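Local coordinates for uncharacterized protein ycf41 (PDB 3KOJ) that probably binds single-stranded DNA through an OB-fold domain of the single-strand binding protein family, at residues A18-A23 / A37-Q42; V58-V63 / E100-R105. The protein carries 1 engineered substitution. All coordinates share one frame; numbering follows the deposited sequence.

Contact 1 (A18-A23 / A37-Q42)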
loop_
_atom_site.group_PDB
_atom_site.type_symbol
_atom_site.label_atom_id
_atom_site.label_comp_id
_atom_site.label_asym_id
_atom_site.label_seq_id
_atom_site.Cartn_x
_atom_site.Cartn_y
_atom_site.Cartn_z
ATOM N N ALA B 18 -0.474 13.730 -3.574
ATOM C CA ALA B 18 0.413 14.864 -3.818
ATOM C C ALA B 18 -0.207 15.925 -4.712
ATOM O O ALA B 18 -1.264 15.713 -5.317
ATOM C CB ALA B 18 1.724 14.366 -4.441
ATOM N N THR B 19 0.476 17.062 -4.795
ATOM C CA THR B 19 0.045 18.200 -5.597
ATOM C C THR B 19 0.983 18.386 -6.792
ATOM O O THR B 19 2.206 18.359 -6.646
ATOM C CB THR B 19 0.063 19.497 -4.750
ATOM O OG1 THR B 19 -0.762 19.317 -3.590
ATOM C CG2 THR B 19 -0.457 20.684 -5.561
ATOM N N VAL B 20 0.411 18.576 -7.974
ATOM C CA VAL B 20 1.213 18.779 -9.181
ATOM C C VAL B 20 1.860 20.170 -9.116
ATOM O O VAL B 20 1.156 21.178 -9.030
ATOM C CB VAL B 20 0.317 18.682 -10.446
ATOM C CG1 VAL B 20 1.143 18.910 -11.711
ATOM C CG2 VAL B 20 -0.363 17.317 -10.490
ATOM N N VAL B 21 3.190 20.229 -9.140
ATOM C CA VAL B 21 3.880 21.519 -9.079
ATOM C C VAL B 21 4.709 21.830 -10.321
ATOM O O VAL B 21 5.281 22.909 -10.445
ATOM C CB VAL B 21 4.752 21.631 -7.820
ATOM C CG1 VAL B 21 3.865 21.521 -6.583
ATOM C CG2 VAL B 21 5.822 20.556 -7.822
ATOM N N GLU B 22 4.798 20.863 -11.227
ATOM C CA GLU B 22 5.464 21.088 -12.502
ATOM C C GLU B 22 4.624 20.315 -13.498
ATOM O O GLU B 22 4.481 19.089 -13.400
ATOM C CB GLU B 22 6.918 20.609 -12.533
ATOM C CG GLU B 22 7.633 21.151 -13.780
ATOM C CD GLU B 22 9.151 21.105 -13.702
ATOM O OE1 GLU B 22 9.713 21.450 -12.640
ATOM O OE2 GLU B 22 9.787 20.743 -14.716
ATOM N N ALA B 23 4.041 21.053 -14.434
ATOM C CA ALA B 23 3.170 20.471 -15.443
ATOM C C ALA B 23 3.834 19.358 -16.238
ATOM O O ALA B 23 5.021 19.418 -16.559
ATOM C CB ALA B 23 2.669 21.565 -16.390
ATOM N N ALA B 37 5.558 10.611 -20.093
ATOM C CA ALA B 37 5.240 11.896 -19.496
ATOM C C ALA B 37 5.946 12.045 -18.163
ATOM O O ALA B 37 6.006 11.098 -17.376
ATOM C CB ALA B 37 3.736 12.009 -19.295
ATOM N N GLU B 38 6.493 13.227 -17.909
ATOM C CA GLU B 38 7.148 13.450 -16.633
ATOM C C GLU B 38 6.676 14.765 -16.036
ATOM O O GLU B 38 6.438 15.745 -16.749
ATOM C CB GLU B 38 8.677 13.418 -16.781
ATOM C CG GLU B 38 9.373 14.736 -17.020
ATOM C CD GLU B 38 10.886 14.584 -16.958
ATOM O OE1 GLU B 38 11.423 13.716 -17.683
ATOM O OE2 GLU B 38 11.539 15.322 -16.187
HETATM N N MSE B 39 6.505 14.767 -14.722
HETATM C CA MSE B 39 6.058 15.956 -14.018
HETATM C C MSE B 39 6.667 15.915 -12.634
HETATM O O MSE B 39 7.411 14.995 -12.309
HETATM C CB MSE B 39 4.521 15.977 -13.932
HETATM C CG MSE B 39 3.900 14.825 -13.157
HETATM SE SE MSE B 39 1.942 14.904 -13.151
HETATM C CE MSE B 39 1.608 13.730 -11.641
ATOM N N VAL B 40 6.368 16.919 -11.822
ATOM C CA VAL B 40 6.887 16.953 -10.465
ATOM C C VAL B 40 5.726 17.192 -9.519
ATOM O O VAL B 40 4.829 17.975 -9.819
ATOM C CB VAL B 40 7.929 18.082 -10.280
ATOM C CG1 VAL B 40 8.417 18.110 -8.833
ATOM C CG2 VAL B 40 9.107 17.865 -11.231
ATOM N N VAL B 41 5.734 16.502 -8.384
ATOM C CA VAL B 41 4.678 16.682 -7.402
ATOM C C VAL B 41 5.295 17.026 -6.057
ATOM O O VAL B 41 6.485 16.802 -5.829
ATOM C CB VAL B 41 3.805 15.414 -7.240
ATOM C CG1 VAL B 41 3.187 15.038 -8.577
ATOM C CG2 VAL B 41 4.640 14.256 -6.668
ATOM N N GLN B 42 4.477 17.590 -5.177
ATOM C CA GLN B 42 4.928 17.949 -3.843
ATOM C C GLN B 42 3.978 17.348 -2.814
ATOM O O GLN B 42 2.760 17.347 -3.000
ATOM C CB GLN B 42 4.965 19.471 -3.680
ATOM C CG GLN B 42 5.401 19.927 -2.292
ATOM C CD GLN B 42 5.459 21.439 -2.164
ATOM O OE1 GLN B 42 6.328 22.094 -2.748
ATOM N NE2 GLN B 42 4.525 22.001 -1.404
HETATM O O HOH W 1 0.134 17.885 -1.403
HETATM O O HOH W 2 7.887 18.225 -16.226
#
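Two successive residues, Val21 and Glu22, sit across from the single residue Val40: a classic beta bulge in the antiparallel hairpin of strands 12-28 and 35-43 of this OB-fold domain. It lies where the long first strand turns a corner, as the first strand of an OB barrel does. The carbonyl O of Val40 takes two backbone N-H groups, Val21 N at 2.9 Å and Glu22 N at 3.2 Å, both from the same face of its carbonyl plane; the second bond is the more bent. Val40 N returns a straighter bond to Glu22 O.

Val40 CG1 meets Val21 CG2 at 3.7 Å, and Val40 CB lies against Glu22 CB. With CG anti to the backbone N (chi1 -168°), Glu22 runs extended past Val40 CG2.

Beyond the bulge, Gln42 N donates to Thr19 O at 2.8 Å in the carbonyl plane. Val21 CG1 packs across Gln42 CB, and Gln42 OE1 is hydrogen-bonded to Arg54 NE. Ala18 CB touches Val41 CB at 3.6 Å, and the buried selenomethionine Met39 reaches Cys71 and Leu67. Water 1 accepts from Thr19 OG1 at 2.8 Å and donates to Gln42 O at 3.1 Å.

Contact 2 (V58-V63 / E100-R105)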
loop_
_atom_site.group_PDB
_atom_site.type_symbol
_atom_site.label_atom_id
_atom_site.label_comp_id
_atom_site.label_asym_id
_atom_site.label_seq_id
_atom_site.Cartn_x
_atom_site.Cartn_y
_atom_site.Cartn_z
ATOM N N VAL B 58 7.142 9.832 -13.321
ATOM C CA VAL B 58 7.193 9.461 -14.730
ATOM C C VAL B 58 6.191 8.367 -15.081
ATOM O O VAL B 58 6.073 7.369 -14.373
ATOM C CB VAL B 58 8.603 8.965 -15.114
ATOM C CG1 VAL B 58 8.664 8.665 -16.610
ATOM C CG2 VAL B 58 9.646 10.010 -14.720
ATOM N N GLY B 59 5.477 8.566 -16.184
ATOM C CA GLY B 59 4.502 7.588 -16.632
ATOM C C GLY B 59 4.789 7.159 -18.061
ATOM O O GLY B 59 5.178 7.983 -18.895
ATOM N N TRP B 60 4.603 5.875 -18.350
ATOM C CA TRP B 60 4.853 5.360 -19.692
ATOM C C TRP B 60 3.578 4.815 -20.327
ATOM O O TRP B 60 2.688 4.321 -19.637
ATOM C CB TRP B 60 5.901 4.245 -19.655
ATOM C CG TRP B 60 7.219 4.647 -19.081
ATOM C CD1 TRP B 60 7.491 4.947 -17.775
ATOM C CD2 TRP B 60 8.456 4.794 -19.793
ATOM N NE1 TRP B 60 8.820 5.269 -17.631
ATOM C CE2 TRP B 60 9.433 5.182 -18.851
ATOM C CE3 TRP B 60 8.830 4.631 -21.132
ATOM C CZ2 TRP B 60 10.767 5.417 -19.212
ATOM C CZ3 TRP B 60 10.155 4.865 -21.488
ATOM C CH2 TRP B 60 11.107 5.251 -20.528
ATOM N N GLY B 61 3.500 4.916 -21.649
ATOM C CA GLY B 61 2.344 4.405 -22.365
ATOM C C GLY B 61 1.040 5.129 -22.111
ATOM O O GLY B 61 0.996 6.357 -22.067
ATOM N N ALA B 62 -0.029 4.357 -21.939
ATOM C CA ALA B 62 -1.354 4.913 -21.710
ATOM C C ALA B 62 -1.417 5.861 -20.520
ATOM O O ALA B 62 -2.095 6.890 -20.573
ATOM C CB ALA B 62 -2.364 3.787 -21.526
ATOM N N VAL B 63 -0.713 5.528 -19.443
ATOM C CA VAL B 63 -0.751 6.388 -18.266
ATOM C C VAL B 63 -0.066 7.727 -18.542
ATOM O O VAL B 63 -0.403 8.737 -17.923
ATOM C CB VAL B 63 -0.118 5.693 -17.032
ATOM C CG1 VAL B 63 1.392 5.749 -17.102
ATOM C CG2 VAL B 63 -0.641 6.341 -15.755
ATOM N N GLU B 100 12.671 8.903 -8.238
ATOM C CA GLU B 100 11.476 9.139 -9.021
ATOM C C GLU B 100 10.477 8.013 -8.836
ATOM O O GLU B 100 10.834 6.895 -8.466
ATOM C CB GLU B 100 11.823 9.337 -10.506
ATOM C CG GLU B 100 12.095 8.090 -11.315
ATOM C CD GLU B 100 12.554 8.423 -12.730
ATOM O OE1 GLU B 100 12.349 7.593 -13.638
ATOM O OE2 GLU B 100 13.132 9.514 -12.932
ATOM N N LEU B 101 9.214 8.340 -9.059
ATOM C CA LEU B 101 8.135 7.378 -8.934
ATOM C C LEU B 101 7.674 7.042 -10.339
ATOM O O LEU B 101 7.246 7.926 -11.085
ATOM C CB LEU B 101 6.966 7.988 -8.152
ATOM C CG LEU B 101 5.742 7.090 -7.932
ATOM C CD1 LEU B 101 6.084 5.992 -6.934
ATOM C CD2 LEU B 101 4.575 7.924 -7.423
ATOM N N THR B 102 7.792 5.774 -10.717
ATOM C CA THR B 102 7.336 5.346 -12.030
ATOM C C THR B 102 5.883 4.950 -11.796
ATOM O O THR B 102 5.591 3.917 -11.194
ATOM C CB THR B 102 8.142 4.152 -12.537
ATOM O OG1 THR B 102 9.536 4.485 -12.513
ATOM C CG2 THR B 102 7.735 3.815 -13.962
ATOM N N VAL B 103 4.980 5.799 -12.264
ATOM C CA VAL B 103 3.552 5.608 -12.066
ATOM C C VAL B 103 2.865 4.511 -12.862
ATOM O O VAL B 103 3.114 4.336 -14.052
ATOM C CB VAL B 103 2.813 6.940 -12.331
ATOM C CG1 VAL B 103 1.303 6.741 -12.251
ATOM C CG2 VAL B 103 3.257 7.966 -11.317
ATOM N N THR B 104 1.983 3.781 -12.182
ATOM C CA THR B 104 1.203 2.717 -12.806
ATOM C C THR B 104 -0.220 3.238 -13.001
ATOM O O THR B 104 -0.835 3.035 -14.047
ATOM C CB THR B 104 1.123 1.464 -11.904
ATOM O OG1 THR B 104 2.443 1.023 -11.566
ATOM C CG2 THR B 104 0.387 0.343 -12.620
ATOM N N ARG B 105 -0.736 3.915 -11.977
ATOM C CA ARG B 105 -2.089 4.455 -12.007
ATOM C C ARG B 105 -2.163 5.788 -11.280
ATOM O O ARG B 105 -1.359 6.064 -10.395
ATOM C CB ARG B 105 -3.064 3.486 -11.327
ATOM C CG ARG B 105 -3.109 2.109 -11.953
ATOM C CD ARG B 105 -4.054 1.184 -11.197
ATOM N NE ARG B 105 -4.084 -0.138 -11.812
ATOM C CZ ARG B 105 -3.248 -1.126 -11.519
ATOM N NH1 ARG B 105 -2.303 -0.959 -10.599
ATOM N NH2 ARG B 105 -3.348 -2.282 -12.162
HETATM O O HOH W 3 4.449 3.885 -16.367
#
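The carbonyl O of Val58 accepts Val103 N at 2.8 Å and also receives a CA-H...O contact from Thr102 CA at 3.3 Å. This is the parallel pairing of strands 53-60 and 100-103, which helps to close the OB-fold barrel. Val58 N, in turn, gives a nearly straight bond (172°) to Leu101 O, 2.9 Å away. Val58 therefore spans Leu101 and Val103 with its own N-H and C=O, the usual pattern of a parallel bridge, with Thr102 as the residue opposite.

Beyond this bridge the strands are joined through solvent. Water 3 accepts from Trp60 N and donates to Val103 O at 2.7 Å, spanning the two backbones where strand 53-60 ends. Gly61 then takes the N-cap position of helix 62-70.

Val58 CG2 lies against the carboxylate of Glu100, 3.8 Å from Glu100 OE1. The glutamate CG is turned in between N and C of its own backbone (chi1 79°), which sends the extended chain toward Val58. Glu100 OE1 forms a salt bridge with Arg84, so the valine methyl packs beside a group already tied to strand 76-84. Further along, Thr102 CG2 approaches Trp60 CD1 obliquely at 4.0 Å.

Val63, in the first turn of the helix, packs against Val103 and the Thr104 carbonyl. Its side chain crosses that of Val103 at about a right angle, Val63 CG2 meeting Val103 CG1 at 4.0 Å. Thr104 and Arg105 form a classic beta bulge opposite Glu80, which also takes a salt bridge from Arg105 NH1; Arg105 NE bonds to O of His8, a tag residue, of the second subunit. The same Val63 CG2 comes to 3.7 Å from Thr104 O, its CG1 sitting over Val103 O.

Overall arrangement
Both contacts are partly buried and belong to one curled sheet, linked through neighbouring strands 35-43 and 53-60: Ala37 O lies 2.8 Å from Gly59 N, a probable hydrogen bond. Contact 1 is a local hairpin, whereas contact 2 joins strands far apart along the chain, in parallel, and brings in the start of helix 62-70. Five direct backbone bonds cross contact 1; two cross contact 2, supplemented by a water. In contact 1, Val20, Val41 and Met39 are buried while Glu22 is exposed; in contact 2, buried Val58 lies beside the Glu100 carboxylate, Val63 on Val103, and Trp60 is exposed. No other subunit touches contact 1, but the 100-105 end of contact 2 meets tag residues of the second subunit.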